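Local coordinates for protein 6-phosphogluconate dehydrogenase, NAD-binding (Mycolicibacterium smegmatis MC2 155, PDB 6SMT) that reduces imines with S-enantioselectivity and binds NADPH as its dinucleotide cofactor, at residues 95-100 / 120-125; 69-74 / 154-159; 190-195 / 258-263. All coordinates share one frame; numbering follows the deposited sequence.

Interaction 1: 95-100 / 120-125; sequences TVIGLS and RYLDGA. With NDP (NADPH dihydro-nicotinamide-adenine-dinucleotide phosphate), chain L.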
# COMPACT_ATOMS: atom_id res chain seq x y z
N THR B 95 15.68 -33.74 0.87
CA THR B 95 14.55 -32.78 0.82
C THR B 95 14.99 -31.56 0.07
O THR B 95 16.05 -30.99 0.36
CB THR B 95 14.13 -32.36 2.24
OG1 THR B 95 13.68 -33.56 2.89
CG2 THR B 95 12.97 -31.37 2.20
N VAL B 96 14.19 -31.10 -0.88
CA VAL B 96 14.45 -29.86 -1.64
C VAL B 96 13.32 -28.91 -1.25
O VAL B 96 12.14 -29.32 -1.21
CB VAL B 96 14.37 -30.11 -3.14
CG1 VAL B 96 14.42 -28.81 -3.92
CG2 VAL B 96 15.51 -31.05 -3.55
N ILE B 97 13.66 -27.66 -0.92
CA ILE B 97 12.64 -26.63 -0.68
C ILE B 97 12.83 -25.56 -1.72
O ILE B 97 13.88 -24.88 -1.78
CB ILE B 97 12.71 -26.05 0.74
CG1 ILE B 97 12.56 -27.19 1.75
CG2 ILE B 97 11.67 -24.98 0.92
CD1 ILE B 97 12.54 -26.73 3.21
N GLY B 98 11.80 -25.30 -2.51
CA GLY B 98 11.80 -24.21 -3.47
C GLY B 98 11.50 -22.94 -2.72
O GLY B 98 10.52 -22.90 -1.99
N LEU B 99 12.32 -21.94 -2.88
CA LEU B 99 12.11 -20.60 -2.29
C LEU B 99 12.23 -19.59 -3.41
O LEU B 99 12.87 -18.53 -3.25
CB LEU B 99 13.12 -20.34 -1.15
CG LEU B 99 12.97 -21.23 0.04
CD1 LEU B 99 14.12 -20.94 1.02
CD2 LEU B 99 11.65 -21.07 0.74
N SER B 100 11.63 -19.81 -4.55
CA SER B 100 11.74 -18.98 -5.74
C SER B 100 10.34 -18.59 -6.19
O SER B 100 9.51 -19.50 -6.46
CB SER B 100 12.48 -19.74 -6.86
OG SER B 100 13.79 -20.15 -6.37
N ARG B 120 12.06 -35.45 -1.77
CA ARG B 120 10.89 -34.91 -1.02
C ARG B 120 10.89 -33.40 -1.34
O ARG B 120 12.01 -32.88 -1.61
CB ARG B 120 11.12 -35.32 0.44
CG ARG B 120 10.86 -36.82 0.68
CD ARG B 120 10.84 -37.23 2.13
NE ARG B 120 12.11 -36.93 2.75
CZ ARG B 120 12.32 -36.88 4.05
NH1 ARG B 120 11.32 -37.06 4.87
NH2 ARG B 120 13.53 -36.62 4.51
N TYR B 121 9.72 -32.77 -1.39
CA TYR B 121 9.68 -31.33 -1.73
C TYR B 121 8.77 -30.60 -0.79
O TYR B 121 7.64 -31.04 -0.54
CB TYR B 121 9.18 -31.15 -3.17
CG TYR B 121 9.22 -29.72 -3.65
CD1 TYR B 121 10.40 -29.10 -3.98
CD2 TYR B 121 8.07 -29.01 -3.79
CE1 TYR B 121 10.42 -27.82 -4.45
CE2 TYR B 121 8.06 -27.72 -4.30
CZ TYR B 121 9.26 -27.08 -4.56
OH TYR B 121 9.30 -25.80 -5.06
N LEU B 122 9.22 -29.43 -0.34
CA LEU B 122 8.32 -28.40 0.21
C LEU B 122 8.41 -27.21 -0.71
O LEU B 122 9.51 -26.89 -1.19
CB LEU B 122 8.64 -27.95 1.63
CG LEU B 122 8.54 -29.03 2.66
CD1 LEU B 122 9.12 -28.52 3.98
CD2 LEU B 122 7.11 -29.46 2.85
N ASP B 123 7.35 -26.45 -0.91
CA ASP B 123 7.42 -25.14 -1.57
C ASP B 123 7.35 -24.07 -0.51
O ASP B 123 6.61 -24.21 0.48
CB ASP B 123 6.26 -24.94 -2.55
CG ASP B 123 6.63 -23.80 -3.52
OD1 ASP B 123 7.69 -23.93 -4.20
OD2 ASP B 123 5.93 -22.71 -3.51
N GLY B 124 8.14 -23.02 -0.65
CA GLY B 124 8.11 -21.92 0.31
C GLY B 124 8.15 -20.57 -0.37
O GLY B 124 8.47 -20.47 -1.54
N ALA B 125 7.65 -19.58 0.33
CA ALA B 125 7.58 -18.20 -0.14
C ALA B 125 8.06 -17.30 0.99
O ALA B 125 7.46 -17.27 2.08
CB ALA B 125 6.20 -17.85 -0.56
PA NDP L . 16.78 -12.81 -8.25
O1A NDP L . 15.29 -13.04 -8.19
O2A NDP L . 17.33 -11.62 -8.97
O5B NDP L . 17.46 -14.14 -8.78
C5B NDP L . 18.89 -14.12 -8.92
C4B NDP L . 19.41 -15.52 -8.71
O4B NDP L . 18.84 -16.43 -9.69
C3B NDP L . 20.93 -15.61 -8.92
O3B NDP L . 21.50 -16.61 -8.09
C2B NDP L . 21.01 -16.01 -10.38
O2B NDP L . 22.19 -16.65 -10.83
C1B NDP L . 19.91 -17.05 -10.38
N9A NDP L . 19.45 -17.44 -11.71
C8A NDP L . 18.73 -16.69 -12.61
N7A NDP L . 18.46 -17.35 -13.71
C5A NDP L . 19.03 -18.60 -13.54
C6A NDP L . 19.13 -19.75 -14.36
N6A NDP L . 18.55 -19.88 -15.54
N1A NDP L . 19.81 -20.81 -13.85
C2A NDP L . 20.36 -20.73 -12.64
N3A NDP L . 20.35 -19.69 -11.79
C4A NDP L . 19.68 -18.65 -12.31
O3 NDP L . 17.45 -12.75 -6.80
PN NDP L . 17.05 -12.55 -5.30
O1N NDP L . 18.13 -13.11 -4.49
O2N NDP L . 16.67 -11.13 -5.09
O5D NDP L . 15.69 -13.39 -5.11
C5D NDP L . 15.68 -14.81 -5.19
C4D NDP L . 14.25 -15.24 -5.02
O4D NDP L . 13.83 -14.85 -3.69
C3D NDP L . 13.23 -14.65 -6.00
O3D NDP L . 12.28 -15.61 -6.46
C2D NDP L . 12.55 -13.58 -5.17
O2D NDP L . 11.22 -13.25 -5.56
C1D NDP L . 12.59 -14.14 -3.77
N1N NDP L . 12.60 -13.11 -2.71
C2N NDP L . 13.53 -12.11 -2.72
C3N NDP L . 13.50 -11.10 -1.81
C7N NDP L . 14.49 -10.01 -1.81
O7N NDP L . 14.32 -9.12 -0.95
N7N NDP L . 15.52 -9.98 -2.65
C4N NDP L . 12.45 -11.05 -0.82
C5N NDP L . 11.53 -12.16 -0.81
C6N NDP L . 11.62 -13.14 -1.68
P2B NDP L . 23.45 -15.69 -11.21
O1X NDP L . 24.40 -16.66 -11.97
O2X NDP L . 22.91 -14.62 -12.14
O3X NDP L . 24.04 -15.10 -9.99
O HOH W 1 9.33 -21.77 -4.70
O HOH W 2 6.67 -20.77 -5.14
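Thr95 to Gly98 pair in parallel with Arg120 to Asp123 as the two strands of a beta-alpha-beta crossover in the Rossmann-type NADPH-binding domain, helix 104-116 being the connection. The evidence is a ladder of four backbone bonds, the first three being Val96 N to Arg120 O, Leu122 N to Val96 O and Gly98 N to Leu122 O. The fourth and shortest runs from Gly124 N to Gly98 O at 2.7 Å. The strand axes are turned 23° from parallel. On one face Ile97 and Leu122 lie side by side and point the same way, with Ile97 CD1 3.9 Å from Leu122 CD1. At the start of the two strands, on the same face, the Thr95 hydroxyl is bonded to His152 and Arg120 forms a salt bridge with Glu151. On the face that carries Val96, Tyr121 and Asp123, the tyrosine ring, its CG anti to the backbone N (chi1 -175°), reaches obliquely across to the neighbouring strand, where Tyr121 CE1 comes 3.5 Å from Gly98 N. Without a side chain, Gly98 admits the phenol oxygen to 3.4 Å between Tyr121 OH and Gly98 CA. At the cofactor end, Ser100 CA approaches NADPH O3D to 3.5 Å. A water bridges the segments, accepting from Ser100 N at 3.0 Å and donating to Asp123 OD1 at 2.8 Å. Tyr121 OH itself donates to the anti lone pair of Asp123 OD1 at 2.6 Å.

Interaction 2: 69-74 / 154-159; sequences LALVNV and GVLDTL. With NDP (NADPH dihydro-nicotinamide-adenine-dinucleotide phosphate), chain L.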
# COMPACT_ATOMS: atom_id res chain seq x y z
N LEU B 69 19.23 -31.26 3.20
CA LEU B 69 18.21 -30.23 2.87
C LEU B 69 18.81 -29.28 1.90
O LEU B 69 19.89 -28.76 2.18
CB LEU B 69 17.80 -29.52 4.16
CG LEU B 69 16.80 -28.40 4.03
CD1 LEU B 69 15.46 -28.95 3.55
CD2 LEU B 69 16.58 -27.68 5.34
N ALA B 70 18.14 -29.00 0.80
CA ALA B 70 18.57 -28.08 -0.24
C ALA B 70 17.51 -26.97 -0.43
O ALA B 70 16.35 -27.33 -0.59
CB ALA B 70 18.84 -28.72 -1.56
N LEU B 71 17.93 -25.72 -0.32
CA LEU B 71 17.05 -24.57 -0.57
C LEU B 71 17.38 -24.00 -1.93
O LEU B 71 18.60 -23.74 -2.20
CB LEU B 71 17.27 -23.48 0.49
CG LEU B 71 17.24 -23.97 1.92
CD1 LEU B 71 17.41 -22.78 2.88
CD2 LEU B 71 16.01 -24.75 2.27
N VAL B 72 16.41 -23.79 -2.81
CA VAL B 72 16.64 -23.25 -4.16
C VAL B 72 16.03 -21.85 -4.26
O VAL B 72 14.82 -21.70 -4.19
CB VAL B 72 16.13 -24.18 -5.26
CG1 VAL B 72 16.61 -23.65 -6.57
CG2 VAL B 72 16.52 -25.65 -5.03
N ASN B 73 16.89 -20.84 -4.29
CA ASN B 73 16.49 -19.42 -4.16
C ASN B 73 16.97 -18.65 -5.37
O ASN B 73 18.07 -18.06 -5.30
CB ASN B 73 16.96 -18.87 -2.83
CG ASN B 73 16.52 -17.45 -2.57
OD1 ASN B 73 17.36 -16.54 -2.53
ND2 ASN B 73 15.20 -17.24 -2.46
N VAL B 74 16.22 -18.70 -6.45
CA VAL B 74 16.59 -18.09 -7.73
C VAL B 74 15.38 -17.34 -8.29
O VAL B 74 14.32 -17.33 -7.68
CB VAL B 74 17.16 -19.15 -8.68
CG1 VAL B 74 18.49 -19.68 -8.20
CG2 VAL B 74 16.18 -20.26 -8.92
N GLY B 154 13.21 -27.22 12.57
CA GLY B 154 14.27 -26.81 13.51
C GLY B 154 15.41 -26.08 12.81
O GLY B 154 15.89 -25.06 13.31
N VAL B 155 15.82 -26.53 11.64
CA VAL B 155 16.77 -25.78 10.78
C VAL B 155 16.08 -24.52 10.29
O VAL B 155 16.64 -23.41 10.32
CB VAL B 155 17.29 -26.67 9.67
CG1 VAL B 155 17.92 -25.89 8.54
CG2 VAL B 155 18.23 -27.68 10.30
N LEU B 156 14.87 -24.65 9.76
CA LEU B 156 14.23 -23.51 9.05
C LEU B 156 13.98 -22.38 10.07
O LEU B 156 13.88 -21.23 9.66
CB LEU B 156 12.94 -24.01 8.40
CG LEU B 156 13.11 -24.95 7.19
CD1 LEU B 156 11.83 -25.59 6.79
CD2 LEU B 156 13.77 -24.29 6.01
N ASP B 157 13.66 -22.70 11.32
CA ASP B 157 13.30 -21.66 12.31
C ASP B 157 14.41 -20.64 12.51
O ASP B 157 14.08 -19.54 12.93
CB ASP B 157 13.08 -22.29 13.69
CG ASP B 157 11.69 -22.81 13.96
OD1 ASP B 157 10.73 -22.28 13.35
OD2 ASP B 157 11.58 -23.78 14.77
N THR B 158 15.66 -20.95 12.10
CA THR B 158 16.74 -19.98 12.20
C THR B 158 16.54 -18.87 11.15
O THR B 158 17.15 -17.82 11.31
CB THR B 158 18.12 -20.64 12.03
OG1 THR B 158 18.32 -21.12 10.71
CG2 THR B 158 18.32 -21.85 12.89
N LEU B 159 15.67 -19.05 10.16
CA LEU B 159 15.56 -18.01 9.10
C LEU B 159 14.52 -16.95 9.46
O LEU B 159 14.59 -15.82 8.94
CB LEU B 159 15.13 -18.71 7.82
CG LEU B 159 16.08 -19.76 7.25
CD1 LEU B 159 15.42 -20.45 6.10
CD2 LEU B 159 17.43 -19.06 6.98
PA NDP L . 16.78 -12.81 -8.25
O1A NDP L . 15.29 -13.04 -8.19
O2A NDP L . 17.33 -11.62 -8.97
O5B NDP L . 17.46 -14.14 -8.78
C5B NDP L . 18.89 -14.12 -8.92
C4B NDP L . 19.41 -15.52 -8.71
O4B NDP L . 18.84 -16.43 -9.69
C3B NDP L . 20.93 -15.61 -8.92
O3B NDP L . 21.50 -16.61 -8.09
C2B NDP L . 21.01 -16.01 -10.38
O2B NDP L . 22.19 -16.65 -10.83
C1B NDP L . 19.91 -17.05 -10.38
N9A NDP L . 19.45 -17.44 -11.71
C8A NDP L . 18.73 -16.69 -12.61
N7A NDP L . 18.46 -17.35 -13.71
C5A NDP L . 19.03 -18.60 -13.54
C6A NDP L . 19.13 -19.75 -14.36
N6A NDP L . 18.55 -19.88 -15.54
N1A NDP L . 19.81 -20.81 -13.85
C2A NDP L . 20.36 -20.73 -12.64
N3A NDP L . 20.35 -19.69 -11.79
C4A NDP L . 19.68 -18.65 -12.31
O3 NDP L . 17.45 -12.75 -6.80
PN NDP L . 17.05 -12.55 -5.30
O1N NDP L . 18.13 -13.11 -4.49
O2N NDP L . 16.67 -11.13 -5.09
O5D NDP L . 15.69 -13.39 -5.11
C5D NDP L . 15.68 -14.81 -5.19
C4D NDP L . 14.25 -15.24 -5.02
O4D NDP L . 13.83 -14.85 -3.69
C3D NDP L . 13.23 -14.65 -6.00
O3D NDP L . 12.28 -15.61 -6.46
C2D NDP L . 12.55 -13.58 -5.17
O2D NDP L . 11.22 -13.25 -5.56
C1D NDP L . 12.59 -14.14 -3.77
N1N NDP L . 12.60 -13.11 -2.71
C2N NDP L . 13.53 -12.11 -2.72
C3N NDP L . 13.50 -11.10 -1.81
C7N NDP L . 14.49 -10.01 -1.81
O7N NDP L . 14.32 -9.12 -0.95
N7N NDP L . 15.52 -9.98 -2.65
C4N NDP L . 12.45 -11.05 -0.82
C5N NDP L . 11.53 -12.16 -0.81
C6N NDP L . 11.62 -13.14 -1.68
P2B NDP L . 23.45 -15.69 -11.21
O1X NDP L . 24.40 -16.66 -11.97
O2X NDP L . 22.91 -14.62 -12.14
O3X NDP L . 24.04 -15.10 -9.99
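No ring or other flat group, by face or by edge, takes part where Leu69 and Leu71 meet Val155, Leu156 and Leu159; the contact is made wholly of branched aliphatic ends. A flat amide does occur in 69-74, that of Asn73, but it turns to the cofactor, where ND2 makes a weak bond of 3.0 Å to NADPH O4D and also donates to Leu99 O. The closest approach across the contact is tip to tip, Leu69 CD2 to Val155 CG1 at 3.9 Å. Leu69 reaches it with its CG anti to the backbone N (chi1 178°), and the same CD2 lies 4.5 Å from Leu156 CD2. Two residues on, on the same side of the strand, Leu71 divides its two methyls: CD2 stands 4.4 Å from Leu156 CD2, while CD1 meets Leu159 CD1 at 4.4 Å. The nearest backbone approach, Leu69 CA to Val155 CA, is 9.2 Å and no hydrogen bond joins the segments, so side-chain packing alone spans the gap. Val155 O accepts from both Thr158 N and Thr158 OG1, the latter at 2.9 Å. Residues 154-159 pack on the Leu69 and Leu71 side of strand 69-72, beside Val13 of strand 12-16 and Leu29 of helix 20-31, whereas Val72 and Val74 pack against helix 77-87.

Interaction 3: 190-195 / 258-263; sequences FGHALM and AGVDAG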
# COMPACT_ATOMS: atom_id res chain seq x y z
N PHE B 190 3.59 4.15 -4.22
CA PHE B 190 4.57 4.95 -3.48
C PHE B 190 5.55 5.66 -4.41
O PHE B 190 5.82 6.87 -4.30
CB PHE B 190 5.35 4.09 -2.49
CG PHE B 190 6.39 4.87 -1.74
CD1 PHE B 190 5.96 5.79 -0.79
CD2 PHE B 190 7.73 4.73 -2.01
CE1 PHE B 190 6.91 6.53 -0.07
CE2 PHE B 190 8.65 5.42 -1.26
CZ PHE B 190 8.25 6.33 -0.36
N GLY B 191 6.10 4.92 -5.37
CA GLY B 191 7.04 5.55 -6.32
C GLY B 191 6.35 6.62 -7.14
O GLY B 191 6.95 7.71 -7.37
N HIS B 192 5.10 6.45 -7.52
CA HIS B 192 4.29 7.44 -8.24
C HIS B 192 4.11 8.68 -7.36
O HIS B 192 4.30 9.83 -7.82
CB HIS B 192 3.00 6.79 -8.67
CG HIS B 192 2.17 7.66 -9.52
ND1 HIS B 192 1.29 8.54 -8.98
CD2 HIS B 192 2.12 7.76 -10.85
CE1 HIS B 192 0.67 9.18 -10.01
NE2 HIS B 192 1.20 8.73 -11.13
N ALA B 193 3.73 8.44 -6.12
CA ALA B 193 3.51 9.55 -5.17
C ALA B 193 4.76 10.38 -5.04
O ALA B 193 4.64 11.64 -4.95
CB ALA B 193 3.08 8.99 -3.86
N LEU B 194 5.92 9.76 -4.88
CA LEU B 194 7.16 10.55 -4.77
C LEU B 194 7.33 11.43 -6.00
O LEU B 194 7.78 12.58 -5.84
CB LEU B 194 8.39 9.65 -4.61
CG LEU B 194 8.54 8.91 -3.32
CD1 LEU B 194 9.89 8.22 -3.27
CD2 LEU B 194 8.34 9.78 -2.10
N MET B 195 7.04 10.92 -7.21
CA MET B 195 7.30 11.72 -8.43
C MET B 195 6.33 12.89 -8.46
O MET B 195 6.73 14.03 -8.87
CB MET B 195 7.13 10.84 -9.66
CG MET B 195 8.11 9.79 -9.75
SD MET B 195 9.73 10.41 -10.14
CE MET B 195 9.38 10.50 -11.90
N ALA B 258 1.86 17.03 -13.35
CA ALA B 258 3.25 16.79 -12.94
C ALA B 258 4.09 16.10 -14.02
O ALA B 258 5.28 15.87 -13.84
CB ALA B 258 3.25 16.00 -11.64
N GLY B 259 3.50 15.70 -15.14
CA GLY B 259 4.22 15.01 -16.20
C GLY B 259 4.44 13.55 -15.83
O GLY B 259 5.42 12.93 -16.32
N VAL B 260 3.51 12.97 -15.06
CA VAL B 260 3.66 11.56 -14.64
C VAL B 260 2.48 10.71 -15.13
O VAL B 260 1.32 11.17 -15.02
CB VAL B 260 3.74 11.50 -13.10
CG1 VAL B 260 4.04 10.12 -12.62
CG2 VAL B 260 4.78 12.49 -12.54
N ASP B 261 2.78 9.57 -15.70
CA ASP B 261 1.74 8.64 -16.16
C ASP B 261 0.84 8.24 -14.97
O ASP B 261 1.38 8.07 -13.88
CB ASP B 261 2.39 7.41 -16.74
CG ASP B 261 1.40 6.43 -17.33
OD1 ASP B 261 0.85 6.78 -18.41
OD2 ASP B 261 1.08 5.43 -16.71
N ALA B 262 -0.45 8.12 -15.17
CA ALA B 262 -1.40 7.80 -14.08
C ALA B 262 -2.04 6.43 -14.33
O ALA B 262 -3.15 6.22 -13.95
CB ALA B 262 -2.43 8.88 -14.01
N GLY B 263 -1.33 5.48 -14.94
CA GLY B 263 -1.89 4.18 -15.24
C GLY B 263 -2.53 3.43 -14.07
O GLY B 263 -3.57 2.82 -14.25
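Met195 and Val260 mark the nearest backbone approach, CA to CA 7.2 Å, between helix 171-199 and the irregular link to helix 263-280, in which Gly259, at positive phi, ends helix 241-257 in a Schellman motif. Val260 touches two helix side chains, one with each methyl. Its CG2 meets Met195 CB at 4.1 Å, while CG1 lies oblique to the imidazole, 3.5 Å from His192 NE2. With CG anti to the backbone N (chi1 -175°), the histidine ring extends to the link. Asp261 O then arrives at the ring edge, in plane, 2.8 Å from His192 NE2. This bond is weak, its N-H...O angle only 127°, and the carbonyl is displaced toward the carbon side of the ring, with Asp261 O 3.1 Å from His192 CD2. NE2 is also hydrogen-bonded to Ser255 OG, and ND1 to Asp181 of the second subunit; partners on both nitrogens are consistent with a fixed ring rotation. Asp261 closes an Asx turn: its OD2 is met by Gly263 N at 3.0 Å from well above the carboxylate plane (59° out of it), and the same oxygen bonds Tyr271 of the second subunit. Ala262 holds the N-cap position of helix 263-280. The arrangement joins the long helix to a helix-helix connection of the helical C-terminal domain, at a dimer interface as in related imine reductases.

In the fold
Interactions 1 and 2 are neighbours in the core of the nucleotide-binding domain, their centres 8 Å apart. Strands 95-98 and 69-72 lie side by side in one sheet, joined by a probable hydrogen bond from Ile97 N to Ala70 O (2.7 Å), and both first segments run on to NADPH. Strand pairing rests on a backbone ladder, whereas the strand-to-helix contact has methyl packing alone. Interaction 3 lies in the helical C-terminal domain, about 37 Å from interaction 1 between centres. It is buried at His192, Val260 and Ala262 but partly exposed at Met195 and Asp261; one weak side-chain bond supplements the packing, and further polar partners come from the second subunit.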